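Local coordinates for protein glutamate--tRNA ligase (Elizabethkingia anophelis, PDB 6B1Z) that catalyses the ATP-dependent attachment of glutamate to its cognate tRNA, as a class I aminoacyl-tRNA synthetase, at residues G28-L33 with A254-I259; K172-R177 with H239-E244; F281-T286 with G296-G301. All coordinates share one frame; numbering follows the deposited sequence.

Contact 1 of 3, residues G28-L33 with A254-I259; sequences GVRTAL and AHLSLI. With EDO (1,2-ethanediol), chain R.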
ATOM      1  N   GLY A  28      -3.003   0.257   5.316  1.00 15.87           N
ATOM      2  CA  GLY A  28      -3.790   1.476   5.238  1.00 15.27           C
ATOM      3  C   GLY A  28      -4.382   1.713   3.861  1.00 15.10           C
ATOM      4  O   GLY A  28      -5.517   2.168   3.735  1.00 16.18           O
ATOM      5  N   VAL A  29      -3.622   1.393   2.809  1.00 16.24           N
ATOM      6  CA  VAL A  29      -4.157   1.464   1.452  1.00 16.12           C
ATOM      7  C   VAL A  29      -5.359   0.550   1.311  1.00 13.47           C
ATOM      8  O   VAL A  29      -6.376   0.929   0.713  1.00 14.96           O
ATOM      9  CB  VAL A  29      -3.066   1.092   0.435  1.00 16.43           C
ATOM     10  CG1 VAL A  29      -3.658   1.012  -0.988  1.00 17.78           C
ATOM     11  CG2 VAL A  29      -1.923   2.103   0.502  1.00 18.62           C
ATOM     12  N   ARG A  30      -5.260  -0.668   1.858  1.00 15.16           N
ATOM     13  CA  ARG A  30      -6.376  -1.614   1.759  1.00 13.13           C
ATOM     14  C   ARG A  30      -7.605  -1.105   2.491  1.00 15.55           C
ATOM     15  O   ARG A  30      -8.729  -1.225   1.979  1.00 14.96           O
ATOM     16  CB  ARG A  30      -5.988  -2.995   2.278  1.00 14.26           C
ATOM     17  CG  ARG A  30      -7.082  -4.051   1.978  1.00 18.26           C
ATOM     18  CD  ARG A  30      -6.821  -5.400   2.601  1.00 17.74           C
ATOM     19  NE  ARG A  30      -6.664  -5.293   4.046  1.00 18.97           N
ATOM     20  CZ  ARG A  30      -6.290  -6.294   4.831  1.00 16.02           C
ATOM     21  NH1 ARG A  30      -6.084  -7.515   4.335  1.00 16.84           N
ATOM     22  NH2 ARG A  30      -6.136  -6.065   6.124  1.00 19.71           N
ATOM     23  N   THR A  31      -7.420  -0.548   3.689  1.00 14.22           N
ATOM     24  CA  THR A  31      -8.556   0.004   4.421  1.00 13.80           C
ATOM     25  C   THR A  31      -9.225   1.118   3.631  1.00 15.67           C
ATOM     26  O   THR A  31     -10.456   1.139   3.477  1.00 15.20           O
ATOM     27  CB  THR A  31      -8.103   0.498   5.791  1.00 13.35           C
ATOM     28  OG1 THR A  31      -7.715  -0.637   6.576  1.00 16.16           O
ATOM     29  CG2 THR A  31      -9.265   1.238   6.484  1.00 16.83           C
ATOM     30  N   ALA A  32      -8.424   2.055   3.104  1.00 15.52           N
ATOM     31  CA  ALA A  32      -8.979   3.119   2.277  1.00 13.96           C
ATOM     32  C   ALA A  32      -9.726   2.557   1.070  1.00 15.74           C
ATOM     33  O   ALA A  32     -10.815   3.036   0.737  1.00 15.35           O
ATOM     34  CB  ALA A  32      -7.861   4.065   1.811  1.00 15.06           C
ATOM     35  N   LEU A  33      -9.161   1.537   0.411  1.00 14.03           N
ATOM     36  CA  LEU A  33      -9.814   0.942  -0.749  1.00 12.33           C
ATOM     37  C   LEU A  33     -11.156   0.336  -0.380  1.00 16.35           C
ATOM     38  O   LEU A  33     -12.154   0.549  -1.078  1.00 17.91           O
ATOM     39  CB  LEU A  33      -8.906  -0.113  -1.383  1.00 15.79           C
ATOM     40  CG  LEU A  33      -9.549  -0.922  -2.511  1.00 20.02           C
ATOM     41  CD1 LEU A  33      -9.873  -0.060  -3.738  1.00 18.34           C
ATOM     42  CD2 LEU A  33      -8.651  -2.071  -2.896  1.00 20.89           C
ATOM     43  N   ALA A 254     -16.428  -3.096  11.085  1.00 15.79           N
ATOM     44  CA  ALA A 254     -15.808  -4.197  10.349  1.00 15.14           C
ATOM     45  C   ALA A 254     -14.309  -4.121  10.577  1.00 16.54           C
ATOM     46  O   ALA A 254     -13.684  -3.122  10.209  1.00 18.48           O
ATOM     47  CB  ALA A 254     -16.127  -4.113   8.851  1.00 18.45           C
ATOM     48  N   HIS A 255     -13.729  -5.162  11.172  1.00 15.32           N
ATOM     49  CA  HIS A 255     -12.314  -5.169  11.526  1.00 16.65           C
ATOM     50  C   HIS A 255     -11.558  -6.105  10.593  1.00 20.48           C
ATOM     51  O   HIS A 255     -11.826  -7.312  10.558  1.00 19.38           O
ATOM     52  CB  HIS A 255     -12.120  -5.559  12.988  1.00 15.40           C
ATOM     53  CG  HIS A 255     -12.454  -4.452  13.935  1.00 16.08           C
ATOM     54  ND1 HIS A 255     -13.748  -4.186  14.342  1.00 16.00           N
ATOM     55  CD2 HIS A 255     -11.670  -3.532  14.548  1.00 16.84           C
ATOM     56  CE1 HIS A 255     -13.742  -3.152  15.167  1.00 17.31           C
ATOM     57  NE2 HIS A 255     -12.493  -2.733  15.305  1.00 18.04           N
ATOM     58  N   LEU A 256     -10.616  -5.537   9.844  1.00 16.19           N
ATOM     59  CA  LEU A 256      -9.840  -6.265   8.849  1.00 15.72           C
ATOM     60  C   LEU A 256      -8.599  -6.890   9.477  1.00 17.22           C
ATOM     61  O   LEU A 256      -7.826  -6.210  10.160  1.00 20.48           O
ATOM     62  CB  LEU A 256      -9.444  -5.306   7.725  1.00 14.04           C
ATOM     63  CG  LEU A 256     -10.610  -4.541   7.091  1.00 15.69           C
ATOM     64  CD1 LEU A 256     -10.084  -3.405   6.210  1.00 16.71           C
ATOM     65  CD2 LEU A 256     -11.477  -5.493   6.259  1.00 18.32           C
ATOM     66  N   SER A 257      -8.399  -8.177   9.232  1.00 19.02           N
ATOM     67  CA  SER A 257      -7.258  -8.875   9.812  1.00 20.68           C
ATOM     68  C   SER A 257      -5.955  -8.379   9.192  1.00 19.57           C
ATOM     69  O   SER A 257      -5.901  -8.044   8.007  1.00 20.26           O
ATOM     70  CB  SER A 257      -7.415 -10.384   9.613  1.00 24.09           C
ATOM     71  OG  SER A 257      -8.590 -10.833  10.286  1.00 24.22           O
ATOM     72  N   LEU A 258      -4.900  -8.321  10.008  1.00 20.80           N
ATOM     73  CA  LEU A 258      -3.613  -7.826   9.529  1.00 21.61           C
ATOM     74  C   LEU A 258      -3.088  -8.690   8.386  1.00 20.60           C
ATOM     75  O   LEU A 258      -3.260  -9.911   8.377  1.00 25.65           O
ATOM     76  CB  LEU A 258      -2.600  -7.806  10.680  1.00 27.40           C
ATOM     77  CG  LEU A 258      -2.972  -6.862  11.830  1.00 29.69           C
ATOM     78  CD1 LEU A 258      -1.977  -6.996  12.978  1.00 44.12           C
ATOM     79  CD2 LEU A 258      -3.051  -5.425  11.354  1.00 31.54           C
ATOM     80  N   ILE A 259      -2.459  -8.032   7.412  1.00 19.93           N
ATOM     81  CA  ILE A 259      -1.809  -8.726   6.307  1.00 18.60           C
ATOM     82  C   ILE A 259      -0.637  -9.527   6.850  1.00 20.37           C
ATOM     83  O   ILE A 259       0.153  -9.031   7.664  1.00 24.29           O
ATOM     84  CB  ILE A 259      -1.365  -7.713   5.244  1.00 17.04           C
ATOM     85  CG1 ILE A 259      -2.586  -6.974   4.679  1.00 17.55           C
ATOM     86  CG2 ILE A 259      -0.559  -8.411   4.141  1.00 18.44           C
ATOM     87  CD1 ILE A 259      -2.260  -5.744   3.852  1.00 18.10           C
TER
HETATM   88  C1  EDO R 617      -9.180  -8.853   6.069  1.00 20.67           C
HETATM   89  O1  EDO R 617      -9.877  -9.414   7.196  1.00 23.28           O
HETATM   90  C2  EDO R 617      -8.804  -9.983   5.119  1.00 19.62           C
HETATM   91  O2  EDO R 617      -7.809 -10.788   5.768  1.00 24.60           O
HETATM   92  O   HOH W   1      -5.273  -9.902   5.881  1.00 20.27           O
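R30 leaves helix 26-41 and pushes its guanidinium group between L256 and I259, at the point where strand 252-256 runs out into a loop. This is a helix packed beside a parallel strand of the class I catalytic domain, a Rossmann-type fold. The helix carries the end of the HIGH signature, which reads HLGG here and finishes at G28; I259 pairs by backbone with L268, in the KLSKR sequence that corresponds to the KMSKS motif. R30 gives up most surface. Its CG stands opposite the backbone N (chi1 -171°), and a bend at chi3 turns the flat end toward the S257 carbonyl. There NH2 gives a nearly straight hydrogen bond to S257 O, 2.7 Å long, with the oxygen close to the guanidinium plane and NH2 tilted off the carbonyl plane. I259 CG1 lies over one face, 3.6 Å from R30 NH1 and nearer the rim than the middle. A 1,2-ethanediol molecule, probably from the crystallisation liquor, covers the opposite face with its C1; its O1 accepts from S257 N at 2.8 Å. A water closes a second route around the edge, accepting from R30 NH1 at 3.0 Å and donating to S257 O, while NH1 also bonds to L314 O. The buried cation is thus held flat at its edge by polar atoms and sandwiched by carbon. L256 takes the second share: its side chain runs past that of R30 in the opposite direction, with CB 3.8 Å from NH2, while one of its methyls goes to the helix surface. There L256 CD1 meets T31 OG1 at 3.7 Å, beside a hydroxyl that is itself hydrogen-bonded one turn back to G27 O.

Contact 2 of 3, residues K172-R177 with H239-E244; sequences KMPLDR and HVLLYE. With EDO (1,2-ethanediol), chain V.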
ATOM      1  N   LYS A 172     -14.527   5.309  33.053  1.00 15.86           N
ATOM      2  CA  LYS A 172     -14.718   4.444  34.228  1.00 15.75           C
ATOM      3  C   LYS A 172     -15.269   3.091  33.779  1.00 13.72           C
ATOM      4  O   LYS A 172     -16.478   2.928  33.577  1.00 17.02           O
ATOM      5  CB  LYS A 172     -15.637   5.118  35.237  1.00 16.46           C
ATOM      6  CG  LYS A 172     -15.741   4.375  36.571  1.00 15.63           C
ATOM      7  CD  LYS A 172     -16.686   5.131  37.501  1.00 23.82           C
ATOM      8  CE  LYS A 172     -16.826   4.428  38.834  1.00 32.40           C
ATOM      9  NZ  LYS A 172     -17.722   3.252  38.735  1.00 35.73           N
ATOM     10  N   MET A 173     -14.387   2.105  33.642  1.00 14.65           N
ATOM     11  CA  MET A 173     -14.822   0.794  33.171  1.00 14.44           C
ATOM     12  C   MET A 173     -15.806   0.193  34.165  1.00 15.51           C
ATOM     13  O   MET A 173     -15.508   0.145  35.369  1.00 16.17           O
ATOM     14  CB  MET A 173     -13.650  -0.168  33.005  1.00 18.98           C
ATOM     15  CG  MET A 173     -13.175  -0.317  31.600  1.00 30.87           C
ATOM     16  SD  MET A 173     -14.431  -1.002  30.496  1.00 18.70           S
ATOM     17  CE  MET A 173     -13.714  -0.341  28.982  1.00 25.22           C
ATOM     18  N   PRO A 174     -16.977  -0.260  33.709  1.00 15.05           N
ATOM     19  CA  PRO A 174     -17.926  -0.934  34.602  1.00 14.11           C
ATOM     20  C   PRO A 174     -17.317  -2.153  35.279  1.00 13.78           C
ATOM     21  O   PRO A 174     -16.416  -2.804  34.742  1.00 15.81           O
ATOM     22  CB  PRO A 174     -19.066  -1.352  33.658  1.00 17.06           C
ATOM     23  CG  PRO A 174     -18.989  -0.387  32.510  1.00 16.15           C
ATOM     24  CD  PRO A 174     -17.524  -0.032  32.353  1.00 15.79           C
ATOM     25  N   LEU A 175     -17.831  -2.451  36.474  1.00 14.30           N
ATOM     26  CA  LEU A 175     -17.492  -3.678  37.197  1.00 14.34           C
ATOM     27  C   LEU A 175     -18.203  -4.889  36.585  1.00 14.51           C
ATOM     28  O   LEU A 175     -19.437  -4.925  36.516  1.00 16.62           O
ATOM     29  CB  LEU A 175     -17.865  -3.521  38.671  1.00 15.49           C
ATOM     30  CG  LEU A 175     -17.667  -4.764  39.563  1.00 13.86           C
ATOM     31  CD1 LEU A 175     -16.214  -5.210  39.539  1.00 14.44           C
ATOM     32  CD2 LEU A 175     -18.132  -4.512  40.984  1.00 16.08           C
ATOM     33  N   ASP A 176     -17.418  -5.887  36.154  1.00 14.61           N
ATOM     34  CA  ASP A 176     -17.924  -7.226  35.839  1.00 13.18           C
ATOM     35  C   ASP A 176     -19.175  -7.186  34.955  1.00 13.30           C
ATOM     36  O   ASP A 176     -20.233  -7.727  35.281  1.00 16.81           O
ATOM     37  CB  ASP A 176     -18.190  -7.987  37.145  1.00 15.40           C
ATOM     38  CG  ASP A 176     -18.499  -9.462  36.927  1.00 20.16           C
ATOM     39  OD1 ASP A 176     -18.233  -9.984  35.831  1.00 18.42           O
ATOM     40  OD2 ASP A 176     -19.039 -10.112  37.863  1.00 17.68           O
ATOM     41  N   ARG A 177     -19.034  -6.527  33.807  1.00 13.77           N
ATOM     42  CA  ARG A 177     -20.123  -6.404  32.857  1.00 14.93           C
ATOM     43  C   ARG A 177     -19.731  -7.113  31.570  1.00 13.34           C
ATOM     44  O   ARG A 177     -18.603  -6.946  31.089  1.00 14.97           O
ATOM     45  CB  ARG A 177     -20.443  -4.924  32.613  1.00 15.69           C
ATOM     46  CG  ARG A 177     -21.623  -4.722  31.681  1.00 15.76           C
ATOM     47  CD  ARG A 177     -21.982  -3.237  31.544  1.00 17.34           C
ATOM     48  NE  ARG A 177     -22.849  -3.066  30.388  1.00 18.51           N
ATOM     49  CZ  ARG A 177     -23.194  -1.877  29.897  1.00 20.54           C
ATOM     50  NH1 ARG A 177     -22.795  -0.771  30.514  1.00 19.55           N
ATOM     51  NH2 ARG A 177     -23.955  -1.803  28.811  1.00 26.54           N
ATOM     52  N   HIS A 239     -15.310   1.508  22.707  1.00 14.10           N
ATOM     53  CA  HIS A 239     -15.987   2.434  21.806  1.00 13.83           C
ATOM     54  C   HIS A 239     -17.495   2.294  21.900  1.00 15.34           C
ATOM     55  O   HIS A 239     -18.213   3.303  21.943  1.00 14.10           O
ATOM     56  CB  HIS A 239     -15.492   2.211  20.381  1.00 15.01           C
ATOM     57  CG  HIS A 239     -14.027   2.462  20.245  1.00 18.14           C
ATOM     58  ND1 HIS A 239     -13.252   1.921  19.234  1.00 18.76           N
ATOM     59  CD2 HIS A 239     -13.183   3.179  21.024  1.00 15.96           C
ATOM     60  CE1 HIS A 239     -11.999   2.313  19.390  1.00 17.35           C
ATOM     61  NE2 HIS A 239     -11.933   3.094  20.456  1.00 16.63           N
ATOM     62  N   VAL A 240     -17.990   1.055  21.946  1.00 15.52           N
ATOM     63  CA  VAL A 240     -19.425   0.832  22.094  1.00 16.35           C
ATOM     64  C   VAL A 240     -19.917   1.408  23.416  1.00 16.31           C
ATOM     65  O   VAL A 240     -20.971   2.051  23.468  1.00 15.52           O
ATOM     66  CB  VAL A 240     -19.737  -0.671  21.945  1.00 18.79           C
ATOM     67  CG1 VAL A 240     -21.150  -1.006  22.417  1.00 28.32           C
ATOM     68  CG2 VAL A 240     -19.537  -1.079  20.484  1.00 18.50           C
ATOM     69  N   LEU A 241     -19.124   1.266  24.486  1.00 15.85           N
ATOM     70  CA  LEU A 241     -19.510   1.835  25.775  1.00 15.48           C
ATOM     71  C   LEU A 241     -19.501   3.361  25.744  1.00 15.31           C
ATOM     72  O   LEU A 241     -20.307   3.998  26.443  1.00 16.54           O
ATOM     73  CB  LEU A 241     -18.584   1.313  26.885  1.00 14.31           C
ATOM     74  CG  LEU A 241     -18.866  -0.121  27.319  1.00 15.54           C
ATOM     75  CD1 LEU A 241     -17.661  -0.635  28.130  1.00 16.91           C
ATOM     76  CD2 LEU A 241     -20.148  -0.150  28.157  1.00 17.53           C
ATOM     77  N   LEU A 242     -18.601   3.971  24.955  1.00 14.19           N
ATOM     78  CA  LEU A 242     -18.612   5.426  24.849  1.00 13.73           C
ATOM     79  C   LEU A 242     -19.881   5.926  24.166  1.00 14.19           C
ATOM     80  O   LEU A 242     -20.453   6.933  24.595  1.00 15.25           O
ATOM     81  CB  LEU A 242     -17.367   5.911  24.101  1.00 13.83           C
ATOM     82  CG  LEU A 242     -16.086   5.826  24.946  1.00 14.74           C
ATOM     83  CD1 LEU A 242     -14.867   6.087  24.045  1.00 16.69           C
ATOM     84  CD2 LEU A 242     -16.083   6.812  26.132  1.00 18.08           C
ATOM     85  N   TYR A 243     -20.332   5.250  23.102  1.00 15.98           N
ATOM     86  CA  TYR A 243     -21.595   5.655  22.482  1.00 16.26           C
ATOM     87  C   TYR A 243     -22.728   5.555  23.492  1.00 15.95           C
ATOM     88  O   TYR A 243     -23.543   6.473  23.607  1.00 17.62           O
ATOM     89  CB  TYR A 243     -21.914   4.815  21.240  1.00 15.54           C
ATOM     90  CG  TYR A 243     -21.084   5.185  20.036  1.00 14.15           C
ATOM     91  CD1 TYR A 243     -21.388   6.302  19.282  1.00 16.97           C
ATOM     92  CD2 TYR A 243     -19.997   4.409  19.661  1.00 15.29           C
ATOM     93  CE1 TYR A 243     -20.620   6.652  18.185  1.00 20.05           C
ATOM     94  CE2 TYR A 243     -19.214   4.752  18.563  1.00 16.28           C
ATOM     95  CZ  TYR A 243     -19.538   5.876  17.839  1.00 21.11           C
ATOM     96  OH  TYR A 243     -18.785   6.217  16.742  1.00 20.23           O
ATOM     97  N   GLU A 244     -22.747   4.480  24.281  1.00 15.58           N
ATOM     98  CA  GLU A 244     -23.755   4.352  25.330  1.00 15.01           C
ATOM     99  C   GLU A 244     -23.664   5.500  26.331  1.00 17.87           C
ATOM    100  O   GLU A 244     -24.688   6.083  26.722  1.00 18.10           O
ATOM    101  CB  GLU A 244     -23.594   3.007  26.033  1.00 15.27           C
ATOM    102  CG  GLU A 244     -24.597   2.786  27.158  1.00 19.30           C
ATOM    103  CD  GLU A 244     -24.388   1.459  27.863  1.00 27.70           C
ATOM    104  OE1 GLU A 244     -23.931   0.496  27.219  1.00 25.82           O
ATOM    105  OE2 GLU A 244     -24.676   1.381  29.071  1.00 35.05           O
TER
HETATM  106  C1  EDO V 621     -14.283   4.994  16.680  1.00 48.76           C
HETATM  107  O1  EDO V 621     -13.493   4.778  17.851  1.00 41.04           O
HETATM  108  C2  EDO V 621     -15.565   4.187  16.791  1.00 35.50           C
HETATM  109  O2  EDO V 621     -16.612   4.857  16.076  1.00 22.38           O
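R177 and E244 reach for each other from opposite directions, one from the loop between strands 168-171 and 178-183, the other from helix 236-246. The meeting is a bidentate, end-on salt bridge. R177 NH2 bonds to E244 OE1 at 2.8 Å, using the syn lone pair of that oxygen, and R177 NH1 bonds to E244 OE2 at 3.2 Å. A third, weak bond runs from NH2 to OE2. The two flat groups are not coplanar: guanidinium and carboxylate planes stand 51° apart, and OE2 is met somewhat out of the carboxylate plane. Both chains are stretched to make the span, R177 with CG anti to its own nitrogen (chi1 -177°) and straight as far as NE, E244 extended beyond CG. L241 comes one helical turn before E244 on nearly the same side. Its CD2 sits over one face of the R177 guanidinium, off toward the rim and 3.6 Å from NH1, and the two side chains slide past each other head to tail. The other methyl turns to the loop: the M173 side chain crosses that of L241 at about a right angle, M173 SD 4.0 Å from L241 CD1, and P174 CD lies a little farther from CD1 at 4.3 Å. L241 also touches F171 and I179 of the two flanking strands. The contact probably joins a loop of the domain inserted in the class I fold to a helix of the nucleotide-binding fold itself. Y111 OH makes weak bonds to both R177 NH1 and E244 OE2. With one methyl, L241 CD2, over part of one guanidinium face, the uneven two-nitrogen grip probably favours the charged forms of both groups, though solvent can temper the attraction at this partly exposed site.

Contact 3 of 3, residues F281-T286 with G296-G301; sequences FPLNFT and GYREEG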
ATOM      1  N   PHE A 281       5.560   1.153   0.797  1.00 21.76           N
ATOM      2  CA  PHE A 281       4.702   2.330   0.752  1.00 18.81           C
ATOM      3  C   PHE A 281       4.268   2.603  -0.685  1.00 20.59           C
ATOM      4  O   PHE A 281       5.013   2.288  -1.619  1.00 18.52           O
ATOM      5  CB  PHE A 281       5.456   3.548   1.305  1.00 17.64           C
ATOM      6  CG  PHE A 281       6.111   3.298   2.639  1.00 24.34           C
ATOM      7  CD1 PHE A 281       5.403   2.713   3.681  1.00 22.99           C
ATOM      8  CD2 PHE A 281       7.444   3.626   2.836  1.00 27.70           C
ATOM      9  CE1 PHE A 281       6.010   2.484   4.912  1.00 27.15           C
ATOM     10  CE2 PHE A 281       8.059   3.399   4.064  1.00 34.20           C
ATOM     11  CZ  PHE A 281       7.338   2.826   5.096  1.00 30.50           C
ATOM     12  N   PRO A 282       3.078   3.182  -0.907  1.00 17.13           N
ATOM     13  CA  PRO A 282       2.669   3.455  -2.301  1.00 15.84           C
ATOM     14  C   PRO A 282       3.576   4.447  -3.012  1.00 17.23           C
ATOM     15  O   PRO A 282       3.839   4.284  -4.212  1.00 17.16           O
ATOM     16  CB  PRO A 282       1.230   3.984  -2.150  1.00 17.39           C
ATOM     17  CG  PRO A 282       1.164   4.512  -0.727  1.00 15.73           C
ATOM     18  CD  PRO A 282       2.033   3.562   0.065  1.00 16.51           C
ATOM     19  N   LEU A 283       4.072   5.464  -2.300  1.00 17.00           N
ATOM     20  CA  LEU A 283       4.896   6.523  -2.865  1.00 17.34           C
ATOM     21  C   LEU A 283       6.188   6.632  -2.073  1.00 18.11           C
ATOM     22  O   LEU A 283       6.266   6.217  -0.912  1.00 19.76           O
ATOM     23  CB  LEU A 283       4.172   7.880  -2.829  1.00 18.46           C
ATOM     24  CG  LEU A 283       2.686   7.923  -3.164  1.00 17.15           C
ATOM     25  CD1 LEU A 283       2.139   9.341  -2.965  1.00 24.06           C
ATOM     26  CD2 LEU A 283       2.440   7.471  -4.588  1.00 19.77           C
ATOM     27  N   ASN A 284       7.197   7.231  -2.711  1.00 20.51           N
ATOM     28  CA  ASN A 284       8.451   7.553  -2.040  1.00 19.55           C
ATOM     29  C   ASN A 284       8.200   8.232  -0.699  1.00 22.33           C
ATOM     30  O   ASN A 284       7.393   9.161  -0.607  1.00 26.83           O
ATOM     31  CB  ASN A 284       9.283   8.490  -2.914  1.00 23.83           C
ATOM     32  CG  ASN A 284      10.161   7.760  -3.902  1.00 28.37           C
ATOM     33  OD1 ASN A 284       9.942   6.594  -4.206  1.00 25.40           O
ATOM     34  ND2 ASN A 284      11.166   8.456  -4.414  1.00 29.58           N
ATOM     35  N   PHE A 285       8.897   7.770   0.338  1.00 21.20           N
ATOM     36  CA  PHE A 285       8.891   8.445   1.636  1.00 26.26           C
ATOM     37  C   PHE A 285      10.313   8.619   2.144  1.00 31.18           C
ATOM     38  O   PHE A 285      11.038   7.634   2.320  1.00 25.34           O
ATOM     39  CB  PHE A 285       8.071   7.675   2.668  1.00 23.47           C
ATOM     40  CG  PHE A 285       8.071   8.323   4.021  1.00 28.04           C
ATOM     41  CD1 PHE A 285       7.357   9.490   4.242  1.00 36.52           C
ATOM     42  CD2 PHE A 285       8.809   7.780   5.063  1.00 29.91           C
ATOM     43  CE1 PHE A 285       7.367  10.104   5.492  1.00 35.72           C
ATOM     44  CE2 PHE A 285       8.823   8.385   6.319  1.00 37.50           C
ATOM     45  CZ  PHE A 285       8.100   9.547   6.531  1.00 36.93           C
ATOM     46  N   THR A 286      10.690   9.863   2.436  1.00 30.01           N
ATOM     47  CA  THR A 286      11.993  10.180   3.012  1.00 36.11           C
ATOM     48  C   THR A 286      11.838  10.340   4.520  1.00 38.92           C
ATOM     49  O   THR A 286      11.098  11.214   4.981  1.00 38.23           O
ATOM     50  CB  THR A 286      12.563  11.452   2.389  1.00 38.23           C
ATOM     51  OG1 THR A 286      12.674  11.280   0.966  1.00 34.74           O
ATOM     52  CG2 THR A 286      13.934  11.767   2.979  1.00 42.38           C
ATOM     53  N   GLY A 296       8.759   3.997  -3.370  1.00 17.57           N
ATOM     54  CA  GLY A 296       7.389   3.529  -3.369  1.00 17.69           C
ATOM     55  C   GLY A 296       7.072   2.595  -4.534  1.00 17.15           C
ATOM     56  O   GLY A 296       7.827   2.473  -5.504  1.00 17.46           O
ATOM     57  N   TYR A 297       5.919   1.927  -4.417  1.00 15.26           N
ATOM     58  CA  TYR A 297       5.390   1.144  -5.534  1.00 14.93           C
ATOM     59  C   TYR A 297       5.357   1.967  -6.815  1.00 17.47           C
ATOM     60  O   TYR A 297       5.761   1.496  -7.887  1.00 17.45           O
ATOM     61  CB  TYR A 297       3.985   0.626  -5.212  1.00 16.38           C
ATOM     62  CG  TYR A 297       3.953  -0.636  -4.364  1.00 17.14           C
ATOM     63  CD1 TYR A 297       4.002  -0.571  -2.976  1.00 15.63           C
ATOM     64  CD2 TYR A 297       3.857  -1.887  -4.964  1.00 20.24           C
ATOM     65  CE1 TYR A 297       3.956  -1.724  -2.202  1.00 17.15           C
ATOM     66  CE2 TYR A 297       3.811  -3.035  -4.202  1.00 19.38           C
ATOM     67  CZ  TYR A 297       3.881  -2.946  -2.828  1.00 19.32           C
ATOM     68  OH  TYR A 297       3.830  -4.090  -2.064  1.00 22.89           O
ATOM     69  N   ARG A 298       4.878   3.215  -6.723  1.00 14.42           N
ATOM     70  CA  ARG A 298       4.763   4.044  -7.921  1.00 16.67           C
ATOM     71  C   ARG A 298       6.122   4.237  -8.590  1.00 17.70           C
ATOM     72  O   ARG A 298       6.272   4.016  -9.798  1.00 18.98           O
ATOM     73  CB  ARG A 298       4.135   5.397  -7.573  1.00 17.89           C
ATOM     74  CG  ARG A 298       4.033   6.337  -8.788  1.00 18.01           C
ATOM     75  CD  ARG A 298       3.527   7.722  -8.399  1.00 22.42           C
ATOM     76  NE  ARG A 298       4.428   8.364  -7.446  1.00 23.69           N
ATOM     77  CZ  ARG A 298       4.197   9.548  -6.886  1.00 24.27           C
ATOM     78  NH1 ARG A 298       3.101  10.222  -7.209  1.00 24.60           N
ATOM     79  NH2 ARG A 298       5.053  10.048  -6.008  1.00 24.77           N
ATOM     80  N   GLU A 299       7.127   4.622  -7.816  1.00 16.15           N
ATOM     81  CA  GLU A 299       8.430   4.921  -8.389  1.00 16.07           C
ATOM     82  C   GLU A 299       9.167   3.662  -8.828  1.00 21.69           C
ATOM     83  O   GLU A 299      10.029   3.745  -9.714  1.00 21.51           O
ATOM     84  CB  GLU A 299       9.260   5.710  -7.381  1.00 19.83           C
ATOM     85  CG  GLU A 299       8.718   7.125  -7.117  1.00 19.51           C
ATOM     86  CD  GLU A 299       7.666   7.190  -6.003  1.00 24.93           C
ATOM     87  OE1 GLU A 299       7.101   6.145  -5.617  1.00 20.21           O
ATOM     88  OE2 GLU A 299       7.429   8.308  -5.485  1.00 26.03           O
ATOM     89  N   GLU A 300       8.833   2.506  -8.248  1.00 18.08           N
ATOM     90  CA  GLU A 300       9.401   1.234  -8.683  1.00 17.16           C
ATOM     91  C   GLU A 300       8.742   0.705  -9.947  1.00 20.36           C
ATOM     92  O   GLU A 300       9.145  -0.355 -10.440  1.00 20.98           O
ATOM     93  CB  GLU A 300       9.286   0.188  -7.565  1.00 17.28           C
ATOM     94  CG  GLU A 300      10.253   0.431  -6.409  1.00 19.65           C
ATOM     95  CD  GLU A 300      11.709   0.338  -6.837  1.00 38.95           C
ATOM     96  OE1 GLU A 300      12.067  -0.638  -7.521  1.00 40.20           O
ATOM     97  OE2 GLU A 300      12.493   1.251  -6.506  1.00 47.81           O
ATOM     98  N   GLY A 301       7.760   1.407 -10.501  1.00 16.43           N
ATOM     99  CA  GLY A 301       7.178   1.013 -11.769  1.00 17.45           C
ATOM    100  C   GLY A 301       5.908   0.196 -11.690  1.00 17.32           C
ATOM    101  O   GLY A 301       5.475  -0.341 -12.720  1.00 16.57           O
TER
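F281 and P282 are bonded through their carbonyls to Y297 and R298, across the base of the small hairpin of strands 285-286 and 293-294. Y297 N donates to F281 O at 3.0 Å, and R298 N donates to P282 O at 2.9 Å along an almost linear path. G296, just before Y297, lies close against the facing backbone, its CA pressed to 3.2 Å from F281 O in a CA-H...O contact, with L283 C also close, at 3.6 Å from G296 CA. The polar side chains add a second set. N284 OD1 accepts from G296 N, while N284 N donates to E299 OE2, both at 3.0 Å, so N284 and E299 each tie down backbone of the facing segment. The N284 amide and E299 carboxylate lie stacked, planes only 12° apart. That brings OD1 near both carboxylate oxygens, an acceptor-rich arrangement that the surrounding donors probably ease. R298 NH2 forms a salt bridge to E299 OE2, reaching it over the opposite face from N284 N; the bend of E299 at chi2 (88°) folds the carboxylate back for this. R298 NH1 has its own salt bridge to E68, so both terminal nitrogens are held. In van der Waals contact, L283 CD2 sits centrally over one face of the R298 guanidinium, 3.6 Å from CZ. The junction lies against helix 62-73 through Y65, E68 and W72, against helix 26-41, and leads on into helix 304-312, whose F307 packs on the Y297 ring.

Contact 1 is the buried one; contacts 2 and 3 are only partly buried, and contact 2 lies far from the centre of the chain. Helix 26-41, part of contact 1, is also packed on by contact 3, where V29 touches P282. Contacts 1 and 2 are linked by sequence, since helix 236-246 runs on to strand 252-256, though their centres are about 26 Å apart. Each contact engages an arginine differently: a neutral carbonyl grips it in the core, a glutamate pairs with it near the surface, and in contact 3, a join made half by backbone bonds and half by side chain to backbone, it makes salt bridges to E299 and, outside the segments, to E68.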